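Alkyl hydroperoxide reductase/ Thiol specific antioxidant/ Mal allergen (Burkholderia ambifaria, PDB 5ENU) probably reduces hydrogen peroxide and organic hydroperoxides by means of a reactive cysteine thiol, as a peroxiredoxin of the AhpC/TSA family. Local coordinates at residues 38-43 against 64-69; 52-57 against 145-150; 57-62 against 152-157. All coordinates share one frame; numbering follows the deposited sequence.

Contact 1. Residues 38-43 against 64-69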
ATOM      1  N   LYS A  38      -3.101   4.520 -12.737  1.00  9.27           N
ATOM      2  CA  LYS A  38      -3.288   3.352 -11.896  1.00  8.91           C
ATOM      3  C   LYS A  38      -2.500   3.547 -10.605  1.00  9.03           C
ATOM      4  O   LYS A  38      -1.453   4.203 -10.585  1.00 10.26           O
ATOM      5  CB  LYS A  38      -2.774   2.116 -12.631  1.00 11.66           C
ATOM      6  CG  LYS A  38      -3.423   1.903 -14.032  1.00 12.88           C
ATOM      7  CD  LYS A  38      -2.574   0.970 -14.897  1.00 14.15           C
ATOM      8  CE  LYS A  38      -3.046   0.936 -16.335  1.00 15.05           C
ATOM      9  NZ  LYS A  38      -2.221   0.032 -17.187  1.00 18.72           N
ATOM     10  N   LEU A  39      -3.024   2.986  -9.520  1.00  8.76           N
ATOM     11  CA  LEU A  39      -2.390   3.063  -8.205  1.00  7.92           C
ATOM     12  C   LEU A  39      -2.232   1.660  -7.637  1.00  7.44           C
ATOM     13  O   LEU A  39      -3.222   0.934  -7.479  1.00  8.79           O
ATOM     14  CB  LEU A  39      -3.206   3.928  -7.243  1.00  9.23           C
ATOM     15  CG  LEU A  39      -2.734   3.883  -5.784  1.00  9.00           C
ATOM     16  CD1 LEU A  39      -1.303   4.412  -5.672  1.00 10.14           C
ATOM     17  CD2 LEU A  39      -3.658   4.675  -4.884  1.00  9.71           C
ATOM     18  N   VAL A  40      -0.991   1.282  -7.349  1.00  7.71           N
ATOM     19  CA  VAL A  40      -0.685   0.111  -6.546  1.00  7.48           C
ATOM     20  C   VAL A  40      -0.489   0.627  -5.127  1.00  7.38           C
ATOM     21  O   VAL A  40       0.498   1.323  -4.846  1.00  8.48           O
ATOM     22  CB  VAL A  40       0.578  -0.605  -7.050  1.00  8.47           C
ATOM     23  CG1 VAL A  40       0.985  -1.724  -6.081  1.00  9.22           C
ATOM     24  CG2 VAL A  40       0.372  -1.134  -8.470  1.00 10.35           C
ATOM     25  N   LEU A  41      -1.431   0.324  -4.241  1.00  6.52           N
ATOM     26  CA  LEU A  41      -1.353   0.732  -2.845  1.00  7.19           C
ATOM     27  C   LEU A  41      -1.002  -0.529  -2.066  1.00  7.14           C
ATOM     28  O   LEU A  41      -1.828  -1.443  -1.974  1.00  8.11           O
ATOM     29  CB  LEU A  41      -2.699   1.296  -2.405  1.00  8.05           C
ATOM     30  CG  LEU A  41      -2.722   1.977  -1.040  1.00  8.57           C
ATOM     31  CD1 LEU A  41      -1.850   3.241  -1.072  1.00  9.26           C
ATOM     32  CD2 LEU A  41      -4.169   2.302  -0.617  1.00  9.71           C
ATOM     33  N   TYR A  42       0.224  -0.615  -1.560  1.00  7.83           N
ATOM     34  CA  TYR A  42       0.678  -1.839  -0.905  1.00  7.01           C
ATOM     35  C   TYR A  42       0.877  -1.587   0.585  1.00  6.93           C
ATOM     36  O   TYR A  42       1.598  -0.653   0.967  1.00  7.68           O
ATOM     37  CB  TYR A  42       1.909  -2.485  -1.579  1.00  7.60           C
ATOM     38  CG  TYR A  42       3.296  -1.962  -1.232  1.00  8.16           C
ATOM     39  CD1 TYR A  42       3.899  -0.934  -1.970  1.00  7.86           C
ATOM     40  CD2 TYR A  42       4.036  -2.551  -0.203  1.00  7.55           C
ATOM     41  CE1 TYR A  42       5.179  -0.481  -1.669  1.00  7.19           C
ATOM     42  CE2 TYR A  42       5.329  -2.105   0.101  1.00  8.39           C
ATOM     43  CZ  TYR A  42       5.879  -1.053  -0.623  1.00  7.92           C
ATOM     44  OH  TYR A  42       7.158  -0.592  -0.360  1.00  9.41           O
ATOM     45  N   PHE A  43       0.219  -2.407   1.408  1.00  7.49           N
ATOM     46  CA  PHE A  43       0.335  -2.331   2.862  1.00  7.28           C
ATOM     47  C   PHE A  43       1.360  -3.350   3.329  1.00  7.70           C
ATOM     48  O   PHE A  43       1.329  -4.517   2.890  1.00  8.04           O
ATOM     49  CB  PHE A  43      -1.007  -2.660   3.528  1.00  8.21           C
ATOM     50  CG  PHE A  43      -2.064  -1.598   3.344  1.00  7.47           C
ATOM     51  CD1 PHE A  43      -2.737  -1.467   2.147  1.00  7.85           C
ATOM     52  CD2 PHE A  43      -2.384  -0.734   4.393  1.00  8.07           C
ATOM     53  CE1 PHE A  43      -3.712  -0.493   1.989  1.00  9.97           C
ATOM     54  CE2 PHE A  43      -3.366   0.256   4.248  1.00  8.44           C
ATOM     55  CZ  PHE A  43      -4.023   0.374   3.031  1.00  8.90           C
ATOM     56  N   PRO A  64      10.366   1.459 -12.967  1.00 10.86           N
ATOM     57  CA  PRO A  64      10.227   2.032 -14.317  1.00 12.22           C
ATOM     58  C   PRO A  64       9.184   1.322 -15.148  1.00 11.95           C
ATOM     59  O   PRO A  64       8.507   1.965 -15.964  1.00 12.34           O
ATOM     60  CB  PRO A  64      11.631   1.874 -14.923  1.00 13.31           C
ATOM     61  CG  PRO A  64      12.539   1.759 -13.743  1.00 15.00           C
ATOM     62  CD  PRO A  64      11.751   1.020 -12.709  1.00 12.93           C
ATOM     63  N   LYS A  65       9.019   0.009 -14.949  1.00 11.01           N
ATOM     64  CA  LYS A  65       8.008  -0.714 -15.713  1.00 11.59           C
ATOM     65  C   LYS A  65       6.594  -0.369 -15.239  1.00 10.89           C
ATOM     66  O   LYS A  65       5.669  -0.271 -16.054  1.00 11.53           O
ATOM     67  CB  LYS A  65       8.254  -2.219 -15.643  1.00 13.11           C
ATOM     68  CG  LYS A  65       9.556  -2.655 -16.285  1.00 17.60           C
ATOM     69  CD  LYS A  65       9.593  -4.173 -16.404  1.00 22.45           C
ATOM     70  CE  LYS A  65      10.963  -4.679 -16.799  1.00 27.68           C
ATOM     71  NZ  LYS A  65      11.372  -4.136 -18.109  1.00 30.40           N
ATOM     72  N   PHE A  66       6.406  -0.196 -13.927  1.00 10.87           N
ATOM     73  CA  PHE A  66       5.120   0.283 -13.430  1.00  9.20           C
ATOM     74  C   PHE A  66       4.794   1.651 -14.021  1.00  9.99           C
ATOM     75  O   PHE A  66       3.677   1.886 -14.505  1.00 10.89           O
ATOM     76  CB  PHE A  66       5.130   0.348 -11.902  1.00  9.10           C
ATOM     77  CG  PHE A  66       4.971  -0.993 -11.237  1.00  8.51           C
ATOM     78  CD1 PHE A  66       3.715  -1.590 -11.131  1.00  8.98           C
ATOM     79  CD2 PHE A  66       6.074  -1.668 -10.720  1.00 10.35           C
ATOM     80  CE1 PHE A  66       3.573  -2.830 -10.523  1.00  9.77           C
ATOM     81  CE2 PHE A  66       5.923  -2.922 -10.117  1.00 10.01           C
ATOM     82  CZ  PHE A  66       4.665  -3.491 -10.012  1.00  9.86           C
ATOM     83  N   LYS A  67       5.774   2.559 -14.014  1.00 11.42           N
ATOM     84  CA  LYS A  67       5.540   3.896 -14.557  1.00 12.03           C
ATOM     85  C   LYS A  67       5.207   3.834 -16.046  1.00 12.38           C
ATOM     86  O   LYS A  67       4.293   4.523 -16.516  1.00 13.42           O
ATOM     87  CB  LYS A  67       6.767   4.788 -14.321  1.00 15.78           C
ATOM     88  CG  LYS A  67       7.039   5.086 -12.861  1.00 22.42           C
ATOM     89  CD  LYS A  67       5.934   5.913 -12.206  1.00 27.60           C
ATOM     90  CE  LYS A  67       5.973   7.383 -12.608  1.00 32.50           C
ATOM     91  NZ  LYS A  67       7.050   8.152 -11.914  1.00 34.91           N
ATOM     92  N   LYS A  68       5.944   3.020 -16.807  1.00 12.67           N
ATOM     93  CA  LYS A  68       5.666   2.903 -18.230  1.00 13.83           C
ATOM     94  C   LYS A  68       4.241   2.416 -18.468  1.00 13.15           C
ATOM     95  O   LYS A  68       3.589   2.826 -19.438  1.00 15.33           O
ATOM     96  CB  LYS A  68       6.669   1.937 -18.861  1.00 17.09           C
ATOM     97  CG  LYS A  68       6.586   1.875 -20.372  1.00 23.36           C
ATOM     98  CD  LYS A  68       7.779   1.170 -20.962  1.00 29.89           C
ATOM     99  CE  LYS A  68       7.814   1.311 -22.478  1.00 35.00           C
ATOM    100  NZ  LYS A  68       9.139   0.900 -23.052  1.00 37.96           N
ATOM    101  N   ALA A  69       3.743   1.545 -17.593  1.00 12.05           N
ATOM    102  CA  ALA A  69       2.393   1.019 -17.705  1.00 13.18           C
ATOM    103  C   ALA A  69       1.342   1.950 -17.114  1.00 13.44           C
ATOM    104  O   ALA A  69       0.179   1.558 -17.004  1.00 15.92           O
ATOM    105  CB  ALA A  69       2.309  -0.384 -17.091  1.00 15.07           C
TER
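The ring of Phe66 is approached from both sides of its plane, always out by the rim. CA of Leu155, in helix 150-160, comes to CE1 from one side; CE1 of Phe59 lies on the opposite side, near CZ. Methyl CG2 of Val40 is on that same side as Phe59 and reaches CE1 of Phe66 obliquely, at 4.2 Å, the two side chains crossing at about a right angle. On the strand, Val40 sets CG2 beside its own backbone N and anti to the carbonyl carbon, which turns this methyl to the ring. Val158 also packs on Val40, so the side chains meeting here are apolar.

The second meeting is polar. Lys38 is extended beyond CG, and its NZ donates to the carbonyl oxygen of Ala69 at 2.8 Å, with a C=O...N angle of 164°, so the amine meets the oxygen almost head-on. Ala69 is where the chain leaves helix 50-68. Within the beta-alpha-beta unit, the first strand thus touches the end of its own crossover helix just before strand 71-77 begins. The amine of Lys38 has a second acceptor in the carbonyl of Val158, near the end of helix 150-160. A positive charge gripped by carbonyls at two helix C-termini would probably be favoured by both helix dipoles, giving this otherwise oily strand-helix interface an electrostatic tie at its edge.

Contact 2. Residues 52-57 against 145-150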
ATOM      1  N   CYS A  52       9.475  -6.638   4.600  1.00  9.20           N
ATOM      2  CA  CYS A  52       9.062  -5.326   4.119  1.00  8.56           C
ATOM      3  C   CYS A  52      10.193  -4.625   3.372  1.00  7.94           C
ATOM      4  O   CYS A  52       9.940  -3.885   2.417  1.00  8.79           O
ATOM      5  CB  CYS A  52       8.550  -4.492   5.300  1.00  9.28           C
ATOM      6  SG  CYS A  52       7.169  -5.284   6.140  1.00  9.75           S
ATOM      7  N   THR A  53      11.445  -4.905   3.746  1.00  8.83           N
ATOM      8  CA  THR A  53      12.581  -4.380   3.004  1.00 10.20           C
ATOM      9  C   THR A  53      12.650  -5.017   1.618  1.00  9.05           C
ATOM     10  O   THR A  53      12.780  -4.322   0.604  1.00  9.83           O
ATOM     11  CB  THR A  53      13.863  -4.626   3.809  1.00 10.33           C
ATOM     12  OG1 THR A  53      13.786  -3.915   5.049  1.00 11.88           O
ATOM     13  CG2 THR A  53      15.107  -4.183   3.023  1.00 12.57           C
ATOM     14  N   THR A  54      12.532  -6.346   1.546  1.00  8.65           N
ATOM     15  CA  THR A  54      12.554  -7.011   0.242  1.00  9.30           C
ATOM     16  C   THR A  54      11.414  -6.510  -0.644  1.00  8.94           C
ATOM     17  O   THR A  54      11.620  -6.216  -1.829  1.00  9.25           O
ATOM     18  CB  THR A  54      12.467  -8.529   0.416  1.00 11.07           C
ATOM     19  OG1 THR A  54      13.584  -8.980   1.199  1.00 14.15           O
ATOM     20  CG2 THR A  54      12.477  -9.238  -0.940  1.00 12.70           C
ATOM     21  N   GLU A  55      10.199  -6.406  -0.087  1.00  7.96           N
ATOM     22  CA  GLU A  55       9.073  -5.929  -0.882  1.00  8.18           C
ATOM     23  C   GLU A  55       9.337  -4.534  -1.448  1.00  8.00           C
ATOM     24  O   GLU A  55       9.111  -4.278  -2.636  1.00  9.02           O
ATOM     25  CB  GLU A  55       7.786  -5.967  -0.053  1.00  8.45           C
ATOM     26  CG  GLU A  55       6.549  -5.679  -0.897  1.00  7.72           C
ATOM     27  CD  GLU A  55       5.225  -5.806  -0.163  1.00  7.99           C
ATOM     28  OE1 GLU A  55       5.222  -5.804   1.084  1.00  9.26           O
ATOM     29  OE2 GLU A  55       4.183  -5.908  -0.873  1.00  9.03           O
ATOM     30  N   GLY A  56       9.811  -3.620  -0.607  1.00  8.95           N
ATOM     31  CA  GLY A  56      10.124  -2.278  -1.084  1.00  8.91           C
ATOM     32  C   GLY A  56      11.193  -2.272  -2.166  1.00  8.93           C
ATOM     33  O   GLY A  56      11.049  -1.590  -3.188  1.00  8.54           O
ATOM     34  N   LEU A  57      12.264  -3.060  -1.976  1.00  9.03           N
ATOM     35  CA  LEU A  57      13.338  -3.135  -2.970  1.00  9.30           C
ATOM     36  C   LEU A  57      12.860  -3.741  -4.279  1.00  9.18           C
ATOM     37  O   LEU A  57      13.324  -3.333  -5.352  1.00 10.16           O
ATOM     38  CB  LEU A  57      14.514  -3.939  -2.409  1.00  9.95           C
ATOM     39  CG  LEU A  57      15.316  -3.191  -1.330  1.00 12.10           C
ATOM     40  CD1 LEU A  57      16.373  -4.109  -0.760  1.00 13.64           C
ATOM     41  CD2 LEU A  57      15.955  -1.933  -1.873  1.00 13.90           C
ATOM     42  N   ILE A 145      -0.570 -11.926   1.443  1.00  9.32           N
ATOM     43  CA  ILE A 145       0.313 -12.608   0.510  1.00  8.87           C
ATOM     44  C   ILE A 145       1.738 -12.682   1.052  1.00  8.19           C
ATOM     45  O   ILE A 145       2.160 -11.898   1.916  1.00 10.06           O
ATOM     46  CB  ILE A 145       0.258 -11.992  -0.904  1.00  8.86           C
ATOM     47  CG1 ILE A 145       0.185 -10.459  -0.875  1.00 10.77           C
ATOM     48  CG2 ILE A 145      -0.945 -12.582  -1.699  1.00 11.63           C
ATOM     49  CD1 ILE A 145       1.391  -9.732  -0.282  1.00 11.47           C
ATOM     50  N   LYS A 146       2.487 -13.638   0.520  1.00  8.80           N
ATOM     51  CA  LYS A 146       3.917 -13.694   0.777  1.00  8.58           C
ATOM     52  C   LYS A 146       4.641 -12.795  -0.218  1.00  9.77           C
ATOM     53  O   LYS A 146       4.118 -12.470  -1.287  1.00  9.59           O
ATOM     54  CB  LYS A 146       4.453 -15.127   0.692  1.00  9.49           C
ATOM     55  CG  LYS A 146       4.473 -15.727  -0.732  1.00  8.44           C
ATOM     56  CD  LYS A 146       5.201 -17.085  -0.717  1.00  9.49           C
ATOM     57  CE  LYS A 146       5.266 -17.716  -2.104  1.00 10.46           C
ATOM     58  NZ  LYS A 146       6.149 -18.914  -2.099  1.00 11.52           N
ATOM     59  N   VAL A 147       5.859 -12.383   0.134  1.00  8.53           N
ATOM     60  CA  VAL A 147       6.593 -11.469  -0.746  1.00 10.18           C
ATOM     61  C   VAL A 147       7.062 -12.138  -2.041  1.00  9.06           C
ATOM     62  O   VAL A 147       6.872 -11.548  -3.122  1.00  9.45           O
ATOM     63  CB  VAL A 147       7.735 -10.758   0.002  1.00  9.98           C
ATOM     64  CG1 VAL A 147       8.539  -9.834  -0.935  1.00 12.41           C
ATOM     65  CG2 VAL A 147       7.184  -9.961   1.168  1.00 10.54           C
ATOM     66  N   PRO A 148       7.673 -13.332  -2.017  1.00  9.83           N
ATOM     67  CA  PRO A 148       8.218 -13.885  -3.267  1.00 10.66           C
ATOM     68  C   PRO A 148       7.171 -14.004  -4.362  1.00  8.84           C
ATOM     69  O   PRO A 148       6.076 -14.534  -4.143  1.00  9.99           O
ATOM     70  CB  PRO A 148       8.754 -15.256  -2.845  1.00 10.58           C
ATOM     71  CG  PRO A 148       9.169 -15.068  -1.427  1.00 11.82           C
ATOM     72  CD  PRO A 148       8.064 -14.164  -0.858  1.00 10.49           C
ATOM     73  N   GLY A 149       7.501 -13.472  -5.543  1.00 10.14           N
ATOM     74  CA  GLY A 149       6.617 -13.506  -6.695  1.00 10.09           C
ATOM     75  C   GLY A 149       5.574 -12.406  -6.732  1.00  9.04           C
ATOM     76  O   GLY A 149       4.966 -12.180  -7.795  1.00  9.77           O
ATOM     77  N   HIS A 150       5.377 -11.683  -5.626  1.00  9.08           N
ATOM     78  CA  HIS A 150       4.244 -10.775  -5.511  1.00  7.87           C
ATOM     79  C   HIS A 150       4.372  -9.552  -6.418  1.00  7.24           C
ATOM     80  O   HIS A 150       3.429  -9.215  -7.142  1.00  8.83           O
ATOM     81  CB  HIS A 150       4.022 -10.344  -4.061  1.00  8.18           C
ATOM     82  CG  HIS A 150       2.855  -9.423  -3.900  1.00  8.76           C
ATOM     83  ND1 HIS A 150       1.580  -9.764  -4.321  1.00  8.95           N
ATOM     84  CD2 HIS A 150       2.753  -8.190  -3.350  1.00  9.56           C
ATOM     85  CE1 HIS A 150       0.759  -8.761  -4.066  1.00  9.85           C
ATOM     86  NE2 HIS A 150       1.445  -7.796  -3.474  1.00  9.10           N
TER
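Val147 packs one methyl, CG1, against the backbone of helix 50-68, where most of the buried area lies. That methyl lies 3.9 Å from both N and CA of Glu55 and 4.0 Å from CG2 of Thr54. With CG2 of Thr54 anti to its backbone N, the methyl branch faces the valine while OG1 bonds back to the carbonyl of Pro50.

Deeper in, the packing is just as close. OE2 of Glu55 approaches the edge of the His150 ring, 3.7 Å from CD2 and near the ring plane, the carboxylate and ring planes standing 67° apart. Each polar end is held by another partner: OE1 of Glu55 forms a salt bridge with Arg127, and NE2 of His150 bonds to Thr129. Ile145 CD1 sits over one face of the imidazole, 3.6 Å above it. By contrast, Pro148 and Gly149 face solvent, turning outward before helix 150-160.

Pro45, Thr49 and Cys52 fit the Pro-x-x-x-Thr-x-x-Cys signature of peroxiredoxins, whose cysteine is the peroxidatic residue, so Cys52 is probably the one that attacks the peroxide. The contact therefore joins the probable active-site turn of helix 50-68 to the loop between strand 138-143 and helix 150-160, with strand 120-132 supplying Arg127 and Thr129 to both.

Contact 3. Residues 57-62 against 152-157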
ATOM      1  N   LEU A  57      12.264  -3.060  -1.976  1.00  9.03           N
ATOM      2  CA  LEU A  57      13.338  -3.135  -2.970  1.00  9.30           C
ATOM      3  C   LEU A  57      12.860  -3.741  -4.279  1.00  9.18           C
ATOM      4  O   LEU A  57      13.324  -3.333  -5.352  1.00 10.16           O
ATOM      5  CB  LEU A  57      14.514  -3.939  -2.409  1.00  9.95           C
ATOM      6  CG  LEU A  57      15.316  -3.191  -1.330  1.00 12.10           C
ATOM      7  CD1 LEU A  57      16.373  -4.109  -0.760  1.00 13.64           C
ATOM      8  CD2 LEU A  57      15.955  -1.933  -1.873  1.00 13.90           C
ATOM      9  N   GLN A  58      11.916  -4.693  -4.221  1.00  9.36           N
ATOM     10  CA  GLN A  58      11.442  -5.307  -5.456  1.00  9.64           C
ATOM     11  C   GLN A  58      10.510  -4.369  -6.216  1.00 10.09           C
ATOM     12  O   GLN A  58      10.579  -4.288  -7.451  1.00 10.05           O
ATOM     13  CB  GLN A  58      10.835  -6.692  -5.164  1.00 10.56           C
ATOM     14  CG  GLN A  58      11.955  -7.703  -4.822  1.00 12.03           C
ATOM     15  CD  GLN A  58      11.473  -9.109  -4.519  1.00 18.59           C
ATOM     16  OE1 GLN A  58      10.361  -9.311  -4.066  1.00 20.99           O
ATOM     17  NE2 GLN A  58      12.344 -10.086  -4.731  1.00 25.83           N
ATOM     18  N   PHE A  59       9.677  -3.603  -5.498  1.00  9.38           N
ATOM     19  CA  PHE A  59       8.914  -2.558  -6.177  1.00  9.85           C
ATOM     20  C   PHE A  59       9.846  -1.509  -6.773  1.00  9.50           C
ATOM     21  O   PHE A  59       9.606  -1.025  -7.888  1.00 10.18           O
ATOM     22  CB  PHE A  59       7.898  -1.894  -5.238  1.00  9.26           C
ATOM     23  CG  PHE A  59       6.578  -2.627  -5.123  1.00  8.92           C
ATOM     24  CD1 PHE A  59       5.737  -2.734  -6.214  1.00  9.70           C
ATOM     25  CD2 PHE A  59       6.168  -3.177  -3.905  1.00  8.09           C
ATOM     26  CE1 PHE A  59       4.522  -3.391  -6.113  1.00 10.09           C
ATOM     27  CE2 PHE A  59       4.932  -3.824  -3.786  1.00  8.76           C
ATOM     28  CZ  PHE A  59       4.118  -3.933  -4.904  1.00  8.94           C
ATOM     29  N   ARG A  60      10.933  -1.167  -6.060  1.00  8.63           N
ATOM     30  CA  ARG A  60      11.915  -0.221  -6.594  0.73  9.34           C
ATOM     31  C   ARG A  60      12.526  -0.730  -7.894  1.00 10.63           C
ATOM     32  O   ARG A  60      12.654   0.020  -8.873  1.00 11.08           O
ATOM     33  CB  ARG A  60      13.020   0.027  -5.565  0.73  9.16           C
ATOM     34  CG  ARG A  60      14.219   0.755  -6.121  0.73  9.07           C
ATOM     35  CD  ARG A  60      15.189   0.991  -5.006  0.73 10.36           C
ATOM     36  NE  ARG A  60      16.350   1.761  -5.442  0.73 15.02           N
ATOM     37  CZ  ARG A  60      17.483   1.207  -5.850  0.73 20.85           C
ATOM     38  NH1 ARG A  60      18.515   1.966  -6.225  0.73 23.38           N
ATOM     39  NH2 ARG A  60      17.584  -0.117  -5.868  0.73 23.90           N
ATOM     40  N   GLU A  61      12.929  -2.006  -7.914  1.00 11.28           N
ATOM     41  CA  GLU A  61      13.620  -2.551  -9.076  1.00 12.76           C
ATOM     42  C   GLU A  61      12.748  -2.500 -10.322  1.00 12.34           C
ATOM     43  O   GLU A  61      13.239  -2.238 -11.427  1.00 14.12           O
ATOM     44  CB  GLU A  61      14.035  -3.989  -8.779  1.00 17.79           C
ATOM     45  CG  GLU A  61      14.715  -4.680  -9.931  1.00 23.02           C
ATOM     46  CD  GLU A  61      15.014  -6.136  -9.617  1.00 31.00           C
ATOM     47  OE1 GLU A  61      16.070  -6.630 -10.054  1.00 35.80           O
ATOM     48  OE2 GLU A  61      14.193  -6.781  -8.922  1.00 32.07           O
ATOM     49  N   LEU A  62      11.451  -2.747 -10.168  1.00 10.92           N
ATOM     50  CA  LEU A  62      10.535  -2.751 -11.298  1.00 10.83           C
ATOM     51  C   LEU A  62       9.792  -1.437 -11.482  1.00 10.60           C
ATOM     52  O   LEU A  62       8.973  -1.331 -12.405  1.00 11.45           O
ATOM     53  CB  LEU A  62       9.553  -3.924 -11.188  1.00 11.69           C
ATOM     54  CG  LEU A  62      10.197  -5.295 -11.428  1.00 12.94           C
ATOM     55  CD1 LEU A  62       9.220  -6.428 -11.190  1.00 14.65           C
ATOM     56  CD2 LEU A  62      10.749  -5.358 -12.840  1.00 17.05           C
ATOM     57  N   ASP A 152       6.045  -9.242  -9.132  1.00  9.59           N
ATOM     58  CA  ASP A 152       5.853  -9.717 -10.509  1.00 10.19           C
ATOM     59  C   ASP A 152       4.369  -9.848 -10.837  1.00  9.55           C
ATOM     60  O   ASP A 152       3.919  -9.449 -11.919  1.00  9.63           O
ATOM     61  CB  ASP A 152       6.505 -11.095 -10.691  1.00 10.12           C
ATOM     62  CG  ASP A 152       8.029 -11.049 -10.721  1.00 13.08           C
ATOM     63  OD1 ASP A 152       8.642 -12.124 -10.528  1.00 16.46           O
ATOM     64  OD2 ASP A 152       8.615  -9.973 -10.956  1.00 14.03           O
ATOM     65  N   ASP A 153       3.596 -10.446  -9.917  1.00  9.35           N
ATOM     66  CA  ASP A 153       2.164 -10.610 -10.132  1.00  8.94           C
ATOM     67  C   ASP A 153       1.466  -9.262 -10.238  1.00  8.90           C
ATOM     68  O   ASP A 153       0.571  -9.083 -11.072  1.00  9.83           O
ATOM     69  CB  ASP A 153       1.543 -11.410  -8.978  1.00  9.12           C
ATOM     70  CG  ASP A 153       2.010 -12.862  -8.930  1.00  9.32           C
ATOM     71  OD1 ASP A 153       2.516 -13.384  -9.944  1.00 11.52           O
ATOM     72  OD2 ASP A 153       1.830 -13.504  -7.868  1.00  9.94           O
ATOM     73  N   VAL A 154       1.824  -8.313  -9.372  1.00  7.79           N
ATOM     74  CA  VAL A 154       1.176  -7.009  -9.425  1.00  7.86           C
ATOM     75  C   VAL A 154       1.512  -6.303 -10.735  1.00  8.93           C
ATOM     76  O   VAL A 154       0.635  -5.691 -11.361  1.00  9.06           O
ATOM     77  CB  VAL A 154       1.528  -6.172  -8.186  1.00  8.53           C
ATOM     78  CG1 VAL A 154       0.885  -4.783  -8.250  1.00  9.22           C
ATOM     79  CG2 VAL A 154       1.098  -6.897  -6.920  1.00  9.05           C
ATOM     80  N   LEU A 155       2.769  -6.406 -11.194  1.00  8.99           N
ATOM     81  CA  LEU A 155       3.126  -5.767 -12.461  1.00  9.24           C
ATOM     82  C   LEU A 155       2.338  -6.377 -13.613  1.00  9.44           C
ATOM     83  O   LEU A 155       1.830  -5.655 -14.479  1.00  9.68           O
ATOM     84  CB  LEU A 155       4.626  -5.873 -12.728  1.00 10.50           C
ATOM     85  CG  LEU A 155       5.097  -5.251 -14.055  1.00 10.13           C
ATOM     86  CD1 LEU A 155       4.777  -3.759 -14.183  1.00 11.53           C
ATOM     87  CD2 LEU A 155       6.583  -5.512 -14.279  1.00 11.71           C
ATOM     88  N   SER A 156       2.225  -7.708 -13.645  0.58  9.49           N
ATOM     89  CA  SER A 156       1.427  -8.345 -14.688  0.58 11.10           C
ATOM     90  C   SER A 156      -0.003  -7.821 -14.668  0.58 10.56           C
ATOM     91  O   SER A 156      -0.574  -7.505 -15.714  0.58  9.94           O
ATOM     92  CB  SER A 156       1.446  -9.865 -14.511  0.58 13.58           C
ATOM     93  OG  SER A 156       2.753 -10.387 -14.672  0.58 16.27           O
ATOM     94  N   ALA A 157      -0.590  -7.689 -13.478  1.00 10.09           N
ATOM     95  CA  ALA A 157      -1.962  -7.203 -13.391  1.00  8.84           C
ATOM     96  C   ALA A 157      -2.070  -5.760 -13.881  1.00  8.47           C
ATOM     97  O   ALA A 157      -2.997  -5.422 -14.628  1.00 10.32           O
ATOM     98  CB  ALA A 157      -2.459  -7.347 -11.948  1.00  9.34           C
TER
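Leu62 and Leu155 reach each other by different torsions: Leu62 swings CG beside its backbone N (chi1 -71°), whereas Leu155 holds CG anti to its own backbone N (chi1 179°). The result brings CD1 of Leu62 within 4.2 Å of CD2 of Leu155, two methyls touching from side chains that cross at about a right angle. CD1 of Leu62 has a second neighbour in OD2 of Asp152, 3.6 Å away. This is packing of a methyl against a carboxylate oxygen, with the acidic side chain lying across the leucine at the solvent-facing border of the interface. Leu62 is the main contributor on its helix, giving 68 Å² to the 190 Å² buried between the segments, and its CA is 8.1 Å from CA of Leu155.

Behind the leucines, CG1 of Val154 meets the Phe59 ring at its edge, near the ring plane, 4.4 Å from CE1. One turn earlier in helix 150-160, Val151 packs on Gln58, Phe59 and Leu62.

Such pairing of two helices on one side of a central sheet belongs to the thioredoxin fold, in which the helix after the first core strand and the C-terminal helix lie side by side. Here the segments run in roughly the same direction, crossing at -41°, and their axes come no nearer than 10.9 Å, a separation bridged by side chains from both helices. Towards the sheet, Phe59 stacks on Tyr42 of strand 38-43 and Val154 packs on Trp142 of strand 138-143, carrying the apolar layer from the helices onto the strands. Farther along helix 50-68, Leu155 also touches Lys65.

All three contacts use helix 50-68, at successive positions from its Cys52 end to its C-terminus: contact 2, then contact 3, then contact 1. Contacts 2 and 3 pair it with helix 150-160 or the loop leading into it, while contact 1 joins it to strand 38-43. Contacts 1 and 3 meet in one apolar core, their centres about 8 Å apart, where Val40 CG2 lies 3.7 Å from Val154 CG1. Contacts 1 and 2 are partly buried, contact 3 buried, with an acidic group merely at its border. Contact 1 adds a lysine at the helix ends; contact 2 places Glu55, paired with Arg127, and His150 near the probable active site.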